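PDB 3OOX: putative 2OG-Fe(II) oxygenase family protein from Caulobacter crescentus CB15, which probably acts as an iron(II)- and 2-oxoglutarate-dependent oxygenase, perhaps one that forms ethylene from 2-oxoglutarate and also oxidises L-arginine. Local coordinates for residues 270-279 against 292-302; 97-105 against 118-127. One frame throughout, in Å; residues are numbered along the deposited sequence. Where two conformers were deposited one is given.

Contact 1: residues 270-279 against 292-302; sequences HFASDYEIKT and YPESITADEFL
With CG1 of I277 turned away from the carbonyl carbon (chi1 -55°) and the chain then extended, CD1 reaches across to A298, at the start of the helix, 4.0 Å from its CA, while CB packs against I296 O. Across the pair, I296 swings CG1 anti to its own nitrogen (chi1 -166°), and its other branch, CG2, lies 4.3 Å from I277 CB. Both isoleucines suit this place, their branched carbons filling one face of a two-stranded antiparallel ribbon. I277 and I296 form its hydrogen-bonded pair, I277 N giving to I296 O at 2.8 Å and I296 N returning a longer bond to I277 O. E276 and T297, the neighbouring non-hydrogen-bonded pair, put their side chains on the other face.

There the strand runs straight into the C-terminal helix 298-309. T297 is its N-cap and makes a capping box with E300: E300 N gives to T297 OG1, and T297 N to E300 OE1 in one of its two conformers. The next two helical N-H groups are satisfied by the opposite segment. A298 N lies nearly in line with the C=O of Y275, 2.8 Å from O, though its N-H is bent (144°), and D299 N takes an in-plane lone pair of S273 O, which belongs to the type I turn 272-275. Small A298 lets the turn come close, its CB 3.3 Å from A272 O, with F271 CB a neighbour just before the turn. S273 OG, also bonded to H114, shares a water with D299 OD1; D299 OD2 is held by Q303. Farther along the helix, L302 CD1 approaches the edge of the H270 ring, 4.0 Å from NE2, while ND1 is hydrogen-bonded to F268 O.

Contact 2: residues 97-105 against 118-127; sequences EFWHMGRDL and NVWPAEIPAF. With EDO (1,2-ethanediol), chain L.
F127 drives the edge of its ring into one face of W99, a T-shaped pair with centroids of the phenyl and five-membered rings 4.9 Å apart and planes at 71°. W99 projects from strand 97-101, an inner strand of the main sheet in this double-stranded beta-helix (cupin-type) oxygenase fold, and F127 begins helix 127-152, so the two rings join the sheet to the start of the helix. CH2 of the indole also touches P121 CD and V119 CG2, while NE1 reaches V119 O through a water. Beyond it M101, a methionine carried here as selenomethionine, extends with CG anti to its nitrogen (chi1 179°) and sets SE, in place of sulfur, at the edge of W120, 3.7 Å from CH2, a Met-aromatic contact.

At the polar rim N118 reads the backbone of G102 with both ends of its amide: OD1 takes G102 N on an in-plane lone pair at 2.8 Å, and ND2 gives to G102 O. The second ND2 hydrogen goes to D104 OD1 at 2.9 Å. With N118 cut back to an alanine, G102 N and O would probably lose these mates and D104 OD1 would be left to its waters. D104 OD1 lies close to the amide plane but receives the bond from above its own carboxylate plane.

From the N terminus the chain first meets contact 2, where 97-105 comprises strand 97-101 of the main sheet and the residues leaving it and, after twelve residues without helix or strand, is rejoined by 118-127 just before helix 127-152. The chain then builds that helix and most of the remaining sheet, through strand 262-269, before contact 1 opens; there 292-302 closes a second irregular twelve-residue loop and begins the C-terminal helix. The two closures are in series, neither nesting nor crossing. Their centres lie 28 Å apart, yet the nearest atoms are about 6 Å apart. R110 and H114, from the loop of contact 2, bond D274 and S273 of contact 1, tying the two regions together.

Contact 1: residues 270-279 against 292-302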
loop_
_atom_site.group_PDB
_atom_site.type_symbol
_atom_site.label_atom_id
_atom_site.label_comp_id
_atom_site.label_asym_id
_atom_site.label_seq_id
_atom_site.Cartn_x
_atom_site.Cartn_y
_atom_site.Cartn_z
ATOM N N HIS A 270 5.610 1.091 -5.888
ATOM C CA HIS A 270 6.900 1.773 -5.851
ATOM C C HIS A 270 7.319 2.189 -7.252
ATOM O O HIS A 270 6.938 1.564 -8.254
ATOM C CB HIS A 270 7.999 0.813 -5.406
ATOM C CG HIS A 270 8.023 0.490 -3.942
ATOM N ND1 HIS A 270 6.999 -0.145 -3.253
ATOM C CD2 HIS A 270 9.018 0.672 -3.036
ATOM C CE1 HIS A 270 7.385 -0.351 -2.001
ATOM N NE2 HIS A 270 8.590 0.145 -1.841
ATOM N N PHE A 271 8.132 3.249 -7.304
ATOM C CA PHE A 271 8.793 3.621 -8.531
ATOM C C PHE A 271 9.816 2.500 -8.929
ATOM O O PHE A 271 10.284 1.696 -8.135
ATOM C CB PHE A 271 9.594 4.918 -8.353
ATOM C CG PHE A 271 8.771 6.158 -8.207
ATOM C CD1 PHE A 271 7.784 6.472 -9.113
ATOM C CD2 PHE A 271 9.047 7.085 -7.202
ATOM C CE1 PHE A 271 7.030 7.622 -8.993
ATOM C CE2 PHE A 271 8.325 8.278 -7.122
ATOM C CZ PHE A 271 7.291 8.530 -7.996
ATOM N N ALA A 272 10.190 2.512 -10.206
ATOM C CA ALA A 272 11.360 1.810 -10.693
ATOM C C ALA A 272 12.610 2.167 -9.880
ATOM O O ALA A 272 12.856 3.333 -9.559
ATOM C CB ALA A 272 11.577 2.182 -12.164
ATOM N N SER A 273 13.392 1.153 -9.564
ATOM C CA SER A 273 14.587 1.291 -8.726
ATOM C C SER A 273 15.571 2.347 -9.215
ATOM O O SER A 273 16.130 3.100 -8.431
ATOM C CB SER A 273 15.320 -0.031 -8.650
ATOM O OG SER A 273 14.542 -0.960 -7.964
ATOM N N ASP A 274 15.742 2.402 -10.533
ATOM C CA ASP A 274 16.620 3.363 -11.167
ATOM C C ASP A 274 16.011 4.714 -11.554
ATOM O O ASP A 274 16.677 5.535 -12.224
ATOM C CB ASP A 274 17.326 2.705 -12.383
ATOM C CG ASP A 274 16.365 2.183 -13.458
ATOM O OD1 ASP A 274 15.143 2.363 -13.294
ATOM O OD2 ASP A 274 16.859 1.652 -14.512
ATOM N N TYR A 275 14.768 4.970 -11.142
ATOM C CA TYR A 275 14.106 6.238 -11.418
ATOM C C TYR A 275 14.720 7.312 -10.520
ATOM O O TYR A 275 14.743 7.169 -9.292
ATOM C CB TYR A 275 12.616 6.155 -11.151
ATOM C CG TYR A 275 11.912 7.478 -11.315
ATOM C CD1 TYR A 275 11.881 8.112 -12.533
ATOM C CD2 TYR A 275 11.232 8.076 -10.256
ATOM C CE1 TYR A 275 11.237 9.305 -12.703
ATOM C CE2 TYR A 275 10.569 9.257 -10.416
ATOM C CZ TYR A 275 10.564 9.876 -11.640
ATOM O OH TYR A 275 9.896 11.083 -11.802
ATOM N N GLU A 276 15.243 8.377 -11.135
ATOM C CA GLU A 276 15.774 9.498 -10.386
ATOM C C GLU A 276 14.606 10.404 -9.991
ATOM O O GLU A 276 13.853 10.950 -10.839
ATOM C CB GLU A 276 16.798 10.300 -11.199
ATOM C CG GLU A 276 17.263 11.532 -10.437
ATOM C CD GLU A 276 18.302 12.373 -11.194
ATOM O OE1 GLU A 276 17.894 13.112 -12.098
ATOM O OE2 GLU A 276 19.484 12.293 -10.863
ATOM N N ILE A 277 14.430 10.520 -8.675
ATOM C CA ILE A 277 13.472 11.424 -8.086
ATOM C C ILE A 277 14.123 12.794 -8.007
ATOM O O ILE A 277 15.047 13.015 -7.214
ATOM C CB ILE A 277 12.994 10.955 -6.660
ATOM C CG1 ILE A 277 12.439 9.531 -6.716
ATOM C CG2 ILE A 277 11.994 11.946 -6.059
ATOM C CD1 ILE A 277 12.187 8.956 -5.325
ATOM N N LYS A 278 13.631 13.696 -8.843
ATOM C CA LYS A 278 14.111 15.068 -8.939
ATOM C C LYS A 278 12.892 15.989 -8.844
ATOM O O LYS A 278 11.885 15.806 -9.530
ATOM C CB LYS A 278 14.891 15.273 -10.240
ATOM C CG LYS A 278 15.317 16.718 -10.468
ATOM C CD LYS A 278 16.190 16.842 -11.717
ATOM C CE LYS A 278 16.707 18.268 -11.872
ATOM N NZ LYS A 278 15.596 19.254 -12.068
ATOM N N THR A 279 12.975 16.971 -7.951
ATOM C CA THR A 279 11.796 17.748 -7.580
ATOM C C THR A 279 11.087 18.328 -8.791
ATOM O O THR A 279 11.724 18.930 -9.677
ATOM C CB THR A 279 12.169 18.895 -6.629
ATOM O OG1 THR A 279 13.094 18.398 -5.638
ATOM C CG2 THR A 279 10.889 19.499 -5.999
ATOM N N TYR A 292 14.635 19.472 -1.688
ATOM C CA TYR A 292 15.440 18.342 -2.123
ATOM C C TYR A 292 16.407 18.728 -3.244
ATOM O O TYR A 292 16.291 18.241 -4.353
ATOM C CB TYR A 292 14.509 17.192 -2.551
ATOM C CG TYR A 292 13.440 16.901 -1.501
ATOM C CD1 TYR A 292 13.777 16.238 -0.330
ATOM C CD2 TYR A 292 12.101 17.305 -1.667
ATOM C CE1 TYR A 292 12.843 15.988 0.654
ATOM C CE2 TYR A 292 11.144 17.047 -0.687
ATOM C CZ TYR A 292 11.522 16.380 0.463
ATOM O OH TYR A 292 10.576 16.123 1.428
ATOM N N PRO A 293 17.378 19.605 -2.931
ATOM C CA PRO A 293 18.271 20.072 -3.988
ATOM C C PRO A 293 19.141 18.968 -4.581
ATOM O O PRO A 293 19.606 19.123 -5.720
ATOM C CB PRO A 293 19.134 21.124 -3.285
ATOM C CG PRO A 293 19.124 20.749 -1.852
ATOM C CD PRO A 293 17.743 20.159 -1.619
ATOM N N GLU A 294 19.371 17.887 -3.819
ATOM C CA GLU A 294 20.096 16.728 -4.311
ATOM C C GLU A 294 19.091 15.631 -4.665
ATOM O O GLU A 294 18.353 15.151 -3.787
ATOM C CB GLU A 294 21.061 16.213 -3.240
ATOM C CG GLU A 294 22.026 17.279 -2.693
ATOM C CD GLU A 294 21.999 17.378 -1.169
ATOM O OE1 GLU A 294 20.969 17.817 -0.611
ATOM O OE2 GLU A 294 23.019 17.034 -0.531
ATOM N N SER A 295 19.050 15.252 -5.939
ATOM C CA SER A 295 18.137 14.199 -6.362
ATOM C C SER A 295 18.626 12.834 -5.873
ATOM O O SER A 295 19.741 12.692 -5.373
ATOM C CB SER A 295 17.971 14.217 -7.876
ATOM O OG SER A 295 17.540 15.493 -8.316
ATOM N N ILE A 296 17.773 11.817 -6.011
ATOM C CA ILE A 296 18.054 10.494 -5.433
ATOM C C ILE A 296 17.304 9.462 -6.241
ATOM O O ILE A 296 16.201 9.750 -6.709
ATOM C CB ILE A 296 17.641 10.440 -3.911
ATOM C CG1 ILE A 296 18.230 9.207 -3.236
ATOM C CG2 ILE A 296 16.094 10.529 -3.722
ATOM C CD1 ILE A 296 18.194 9.265 -1.708
ATOM N N THR A 297 17.882 8.280 -6.465
ATOM C CA THR A 297 17.114 7.243 -7.147
ATOM C C THR A 297 16.089 6.670 -6.172
ATOM O O THR A 297 16.286 6.716 -4.960
ATOM C CB THR A 297 17.939 6.079 -7.677
ATOM O OG1 THR A 297 18.570 5.367 -6.599
ATOM C CG2 THR A 297 19.042 6.558 -8.658
ATOM N N ALA A 298 15.023 6.082 -6.699
ATOM C CA ALA A 298 14.023 5.463 -5.830
ATOM C C ALA A 298 14.663 4.390 -4.956
ATOM O O ALA A 298 14.363 4.272 -3.744
ATOM C CB ALA A 298 12.900 4.843 -6.677
ATOM N N ASP A 299 15.595 3.599 -5.510
ATOM C CA ASP A 299 16.185 2.549 -4.700
ATOM C C ASP A 299 17.094 3.120 -3.609
ATOM O O ASP A 299 17.126 2.576 -2.490
ATOM C CB ASP A 299 16.931 1.493 -5.512
ATOM C CG ASP A 299 17.214 0.267 -4.687
ATOM O OD1 ASP A 299 16.217 -0.366 -4.238
ATOM O OD2 ASP A 299 18.414 -0.002 -4.443
ATOM N N GLU A 300 17.841 4.171 -3.908
ATOM C CA GLU A 300 18.674 4.861 -2.915
ATOM C C GLU A 300 17.799 5.371 -1.761
ATOM O O GLU A 300 18.163 5.284 -0.591
ATOM C CB GLU A 300 19.444 6.044 -3.567
ATOM C CG GLU A 300 20.673 5.645 -4.452
ATOM C CD GLU A 300 21.188 6.723 -5.465
ATOM O OE1 GLU A 300 20.723 7.897 -5.532
ATOM O OE2 GLU A 300 22.135 6.372 -6.220
ATOM N N PHE A 301 16.671 5.954 -2.134
ATOM C CA PHE A 301 15.709 6.515 -1.159
ATOM C C PHE A 301 15.099 5.402 -0.315
ATOM O O PHE A 301 14.986 5.542 0.903
ATOM C CB PHE A 301 14.629 7.276 -1.894
ATOM C CG PHE A 301 13.618 7.944 -0.995
ATOM C CD1 PHE A 301 13.898 9.125 -0.386
ATOM C CD2 PHE A 301 12.380 7.360 -0.769
ATOM C CE1 PHE A 301 12.969 9.753 0.415
ATOM C CE2 PHE A 301 11.436 7.979 0.036
ATOM C CZ PHE A 301 11.743 9.178 0.628
ATOM N N LEU A 302 14.750 4.291 -0.974
ATOM C CA LEU A 302 14.234 3.120 -0.284
ATOM C C LEU A 302 15.225 2.648 0.738
ATOM O O LEU A 302 14.865 2.429 1.908
ATOM C CB LEU A 302 13.928 1.999 -1.283
ATOM C CG LEU A 302 13.228 0.764 -0.739
ATOM C CD1 LEU A 302 11.948 1.119 0.021
ATOM C CD2 LEU A 302 12.951 -0.172 -1.894
HETATM O O HOH W 1 13.784 -0.177 -5.417
HETATM O O HOH W 2 15.766 16.973 -6.666
#

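Contact 2: residues 97-105 against 118-127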
loop_
_atom_site.group_PDB
_atom_site.type_symbol
_atom_site.label_atom_id
_atom_site.label_comp_id
_atom_site.label_asym_id
_atom_site.label_seq_id
_atom_site.Cartn_x
_atom_site.Cartn_y
_atom_site.Cartn_z
ATOM N N GLU A 97 0.553 -12.251 10.946
ATOM C CA GLU A 97 1.458 -12.985 10.089
ATOM C C GLU A 97 1.321 -12.444 8.672
ATOM O O GLU A 97 0.272 -11.921 8.297
ATOM C CB GLU A 97 1.192 -14.494 10.156
ATOM C CG GLU A 97 -0.241 -14.908 9.823
ATOM C CD GLU A 97 -0.492 -16.388 9.964
ATOM O OE1 GLU A 97 0.484 -17.171 9.928
ATOM O OE2 GLU A 97 -1.684 -16.747 10.090
ATOM N N PHE A 98 2.392 -12.529 7.888
ATOM C CA PHE A 98 2.498 -11.875 6.590
ATOM C C PHE A 98 2.932 -12.845 5.492
ATOM O O PHE A 98 3.708 -13.755 5.752
ATOM C CB PHE A 98 3.622 -10.818 6.590
ATOM C CG PHE A 98 3.442 -9.669 7.594
ATOM C CD1 PHE A 98 3.748 -9.829 8.937
ATOM C CD2 PHE A 98 3.100 -8.411 7.155
ATOM C CE1 PHE A 98 3.640 -8.785 9.811
ATOM C CE2 PHE A 98 2.988 -7.333 8.032
ATOM C CZ PHE A 98 3.235 -7.527 9.355
ATOM N N TRP A 99 2.520 -12.526 4.272
ATOM C CA TRP A 99 3.136 -13.046 3.054
ATOM C C TRP A 99 3.457 -11.845 2.167
ATOM O O TRP A 99 2.599 -10.989 1.969
ATOM C CB TRP A 99 2.186 -13.978 2.284
ATOM C CG TRP A 99 2.863 -14.550 1.072
ATOM C CD1 TRP A 99 2.945 -13.987 -0.175
ATOM C CD2 TRP A 99 3.587 -15.782 1.010
ATOM N NE1 TRP A 99 3.674 -14.798 -1.017
ATOM C CE2 TRP A 99 4.083 -15.903 -0.306
ATOM C CE3 TRP A 99 3.844 -16.815 1.926
ATOM C CZ2 TRP A 99 4.835 -17.021 -0.718
ATOM C CZ3 TRP A 99 4.608 -17.929 1.511
ATOM C CH2 TRP A 99 5.080 -18.014 0.199
ATOM N N HIS A 100 4.662 -11.776 1.644
ATOM C CA HIS A 100 5.011 -10.729 0.704
ATOM C C HIS A 100 5.376 -11.271 -0.670
ATOM O O HIS A 100 6.207 -12.176 -0.787
ATOM C CB HIS A 100 6.186 -9.926 1.234
ATOM C CG HIS A 100 5.814 -9.050 2.382
ATOM N ND1 HIS A 100 6.497 -9.059 3.576
ATOM C CD2 HIS A 100 4.810 -8.150 2.521
ATOM C CE1 HIS A 100 5.934 -8.184 4.401
ATOM N NE2 HIS A 100 4.904 -7.621 3.786
HETATM N N MSE A 101 4.740 -10.686 -1.674
HETATM C CA MSE A 101 5.043 -10.959 -3.065
HETATM C C MSE A 101 5.606 -9.698 -3.677
HETATM O O MSE A 101 4.961 -8.654 -3.637
HETATM C CB MSE A 101 3.781 -11.380 -3.829
HETATM C CG MSE A 101 4.057 -11.664 -5.326
HETATM SE SE MSE A 101 2.425 -11.791 -6.342
HETATM C CE MSE A 101 3.255 -11.456 -8.100
ATOM N N GLY A 102 6.797 -9.827 -4.266
ATOM C CA GLY A 102 7.394 -8.756 -5.055
ATOM C C GLY A 102 7.137 -8.952 -6.533
ATOM O O GLY A 102 6.401 -9.847 -6.945
ATOM N N ARG A 103 7.804 -8.145 -7.360
ATOM C CA ARG A 103 7.651 -8.253 -8.819
ATOM C C ARG A 103 8.336 -9.503 -9.354
ATOM O O ARG A 103 9.461 -9.772 -8.978
ATOM C CB ARG A 103 8.263 -7.032 -9.508
ATOM C CG ARG A 103 7.921 -7.020 -11.004
ATOM C CD ARG A 103 8.193 -5.701 -11.671
ATOM N NE ARG A 103 7.248 -4.663 -11.230
ATOM C CZ ARG A 103 5.984 -4.538 -11.576
ATOM N NH1 ARG A 103 5.440 -5.345 -12.474
ATOM N NH2 ARG A 103 5.273 -3.550 -11.050
ATOM N N ASP A 104 7.646 -10.199 -10.256
ATOM C CA ASP A 104 8.259 -11.285 -11.038
ATOM C C ASP A 104 8.924 -10.622 -12.238
ATOM O O ASP A 104 8.231 -10.057 -13.099
ATOM C CB ASP A 104 7.219 -12.265 -11.579
ATOM C CG ASP A 104 6.770 -13.298 -10.558
ATOM O OD1 ASP A 104 7.595 -13.773 -9.750
ATOM O OD2 ASP A 104 5.577 -13.663 -10.603
ATOM N N LEU A 105 10.250 -10.723 -12.290
ATOM C CA LEU A 105 11.031 -10.100 -13.337
ATOM C C LEU A 105 11.335 -11.138 -14.394
ATOM O O LEU A 105 11.504 -12.295 -14.085
ATOM C CB LEU A 105 12.347 -9.560 -12.774
ATOM C CG LEU A 105 12.202 -8.369 -11.816
ATOM C CD1 LEU A 105 13.539 -8.095 -11.080
ATOM C CD2 LEU A 105 11.724 -7.094 -12.483
ATOM N N ASN A 118 10.507 -14.209 -6.166
ATOM C CA ASN A 118 9.386 -14.690 -5.337
ATOM C C ASN A 118 9.571 -16.157 -4.979
ATOM O O ASN A 118 10.217 -16.914 -5.714
ATOM C CB ASN A 118 8.056 -14.513 -6.034
ATOM C CG ASN A 118 7.575 -13.100 -5.976
ATOM O OD1 ASN A 118 7.637 -12.465 -4.906
ATOM N ND2 ASN A 118 7.123 -12.564 -7.142
ATOM N N VAL A 119 8.996 -16.532 -3.852
ATOM C CA VAL A 119 8.785 -17.925 -3.517
ATOM C C VAL A 119 7.280 -18.143 -3.528
ATOM O O VAL A 119 6.499 -17.187 -3.524
ATOM C CB VAL A 119 9.430 -18.301 -2.151
ATOM C CG1 VAL A 119 10.952 -18.131 -2.214
ATOM C CG2 VAL A 119 8.799 -17.450 -0.972
ATOM N N TRP A 120 6.857 -19.414 -3.573
ATOM C CA TRP A 120 5.447 -19.782 -3.707
ATOM C C TRP A 120 5.127 -21.011 -2.877
ATOM O O TRP A 120 5.968 -21.912 -2.768
ATOM C CB TRP A 120 5.063 -20.046 -5.170
ATOM C CG TRP A 120 5.378 -18.938 -6.086
ATOM C CD1 TRP A 120 6.446 -18.857 -6.941
ATOM C CD2 TRP A 120 4.674 -17.699 -6.208
ATOM N NE1 TRP A 120 6.432 -17.657 -7.618
ATOM C CE2 TRP A 120 5.340 -16.939 -7.206
ATOM C CE3 TRP A 120 3.506 -17.180 -5.637
ATOM C CZ2 TRP A 120 4.903 -15.667 -7.587
ATOM C CZ3 TRP A 120 3.069 -15.914 -6.046
ATOM C CH2 TRP A 120 3.765 -15.190 -7.018
ATOM N N PRO A 121 3.925 -21.049 -2.275
ATOM C CA PRO A 121 3.568 -22.207 -1.441
ATOM C C PRO A 121 2.973 -23.357 -2.250
ATOM O O PRO A 121 1.843 -23.274 -2.677
ATOM C CB PRO A 121 2.521 -21.634 -0.480
ATOM C CG PRO A 121 1.884 -20.525 -1.237
ATOM C CD PRO A 121 2.883 -20.004 -2.248
ATOM N N ALA A 122 3.742 -24.425 -2.432
ATOM C CA ALA A 122 3.281 -25.576 -3.235
ATOM C C ALA A 122 1.961 -26.161 -2.737
ATOM O O ALA A 122 1.183 -26.731 -3.520
ATOM C CB ALA A 122 4.345 -26.657 -3.224
ATOM N N GLU A 123 1.705 -26.037 -1.443
ATOM C CA GLU A 123 0.526 -26.628 -0.801
ATOM C C GLU A 123 -0.808 -25.979 -1.168
ATOM O O GLU A 123 -1.874 -26.566 -0.901
ATOM C CB GLU A 123 0.695 -26.625 0.729
ATOM C CG GLU A 123 1.862 -27.475 1.223
ATOM C CD GLU A 123 3.242 -26.800 1.204
ATOM O OE1 GLU A 123 3.372 -25.592 0.862
ATOM O OE2 GLU A 123 4.208 -27.496 1.582
ATOM N N ILE A 124 -0.761 -24.785 -1.761
ATOM C CA ILE A 124 -1.952 -24.058 -2.206
ATOM C C ILE A 124 -1.755 -23.886 -3.710
ATOM O O ILE A 124 -1.190 -22.891 -4.180
ATOM C CB ILE A 124 -2.110 -22.659 -1.522
ATOM C CG1 ILE A 124 -1.942 -22.759 0.009
ATOM C CG2 ILE A 124 -3.456 -21.998 -1.926
ATOM C CD1 ILE A 124 -2.854 -23.765 0.692
ATOM N N PRO A 125 -2.182 -24.905 -4.488
ATOM C CA PRO A 125 -1.891 -24.882 -5.909
ATOM C C PRO A 125 -2.315 -23.635 -6.687
ATOM O O PRO A 125 -1.602 -23.232 -7.592
ATOM C CB PRO A 125 -2.631 -26.127 -6.424
ATOM C CG PRO A 125 -2.673 -27.042 -5.258
ATOM C CD PRO A 125 -2.820 -26.168 -4.071
ATOM N N ALA A 126 -3.453 -23.036 -6.336
ATOM C CA ALA A 126 -3.965 -21.868 -7.062
ATOM C C ALA A 126 -3.349 -20.538 -6.598
ATOM O O ALA A 126 -3.594 -19.511 -7.201
ATOM C CB ALA A 126 -5.479 -21.805 -6.944
ATOM N N PHE A 127 -2.522 -20.578 -5.569
ATOM C CA PHE A 127 -1.999 -19.327 -4.951
ATOM C C PHE A 127 -1.200 -18.484 -5.949
ATOM O O PHE A 127 -1.475 -17.289 -6.093
ATOM C CB PHE A 127 -1.138 -19.703 -3.749
ATOM C CG PHE A 127 -0.604 -18.552 -2.940
ATOM C CD1 PHE A 127 0.474 -17.828 -3.392
ATOM C CD2 PHE A 127 -1.101 -18.297 -1.672
ATOM C CE1 PHE A 127 1.040 -16.803 -2.595
ATOM C CE2 PHE A 127 -0.543 -17.276 -0.878
ATOM C CZ PHE A 127 0.506 -16.545 -1.344
HETATM C C1 EDO L . 2.496 -23.043 -7.049
HETATM O O1 EDO L . 3.847 -22.613 -7.261
HETATM C C2 EDO L . 2.048 -22.647 -5.659
HETATM O O2 EDO L . 1.035 -21.635 -5.719
HETATM O O HOH W 3 4.876 -14.719 -3.619
HETATM O O HOH W 4 7.601 -14.031 -2.666
HETATM O O HOH W 5 10.394 -13.913 -9.109
HETATM O O HOH W 6 7.948 -16.436 -9.805
#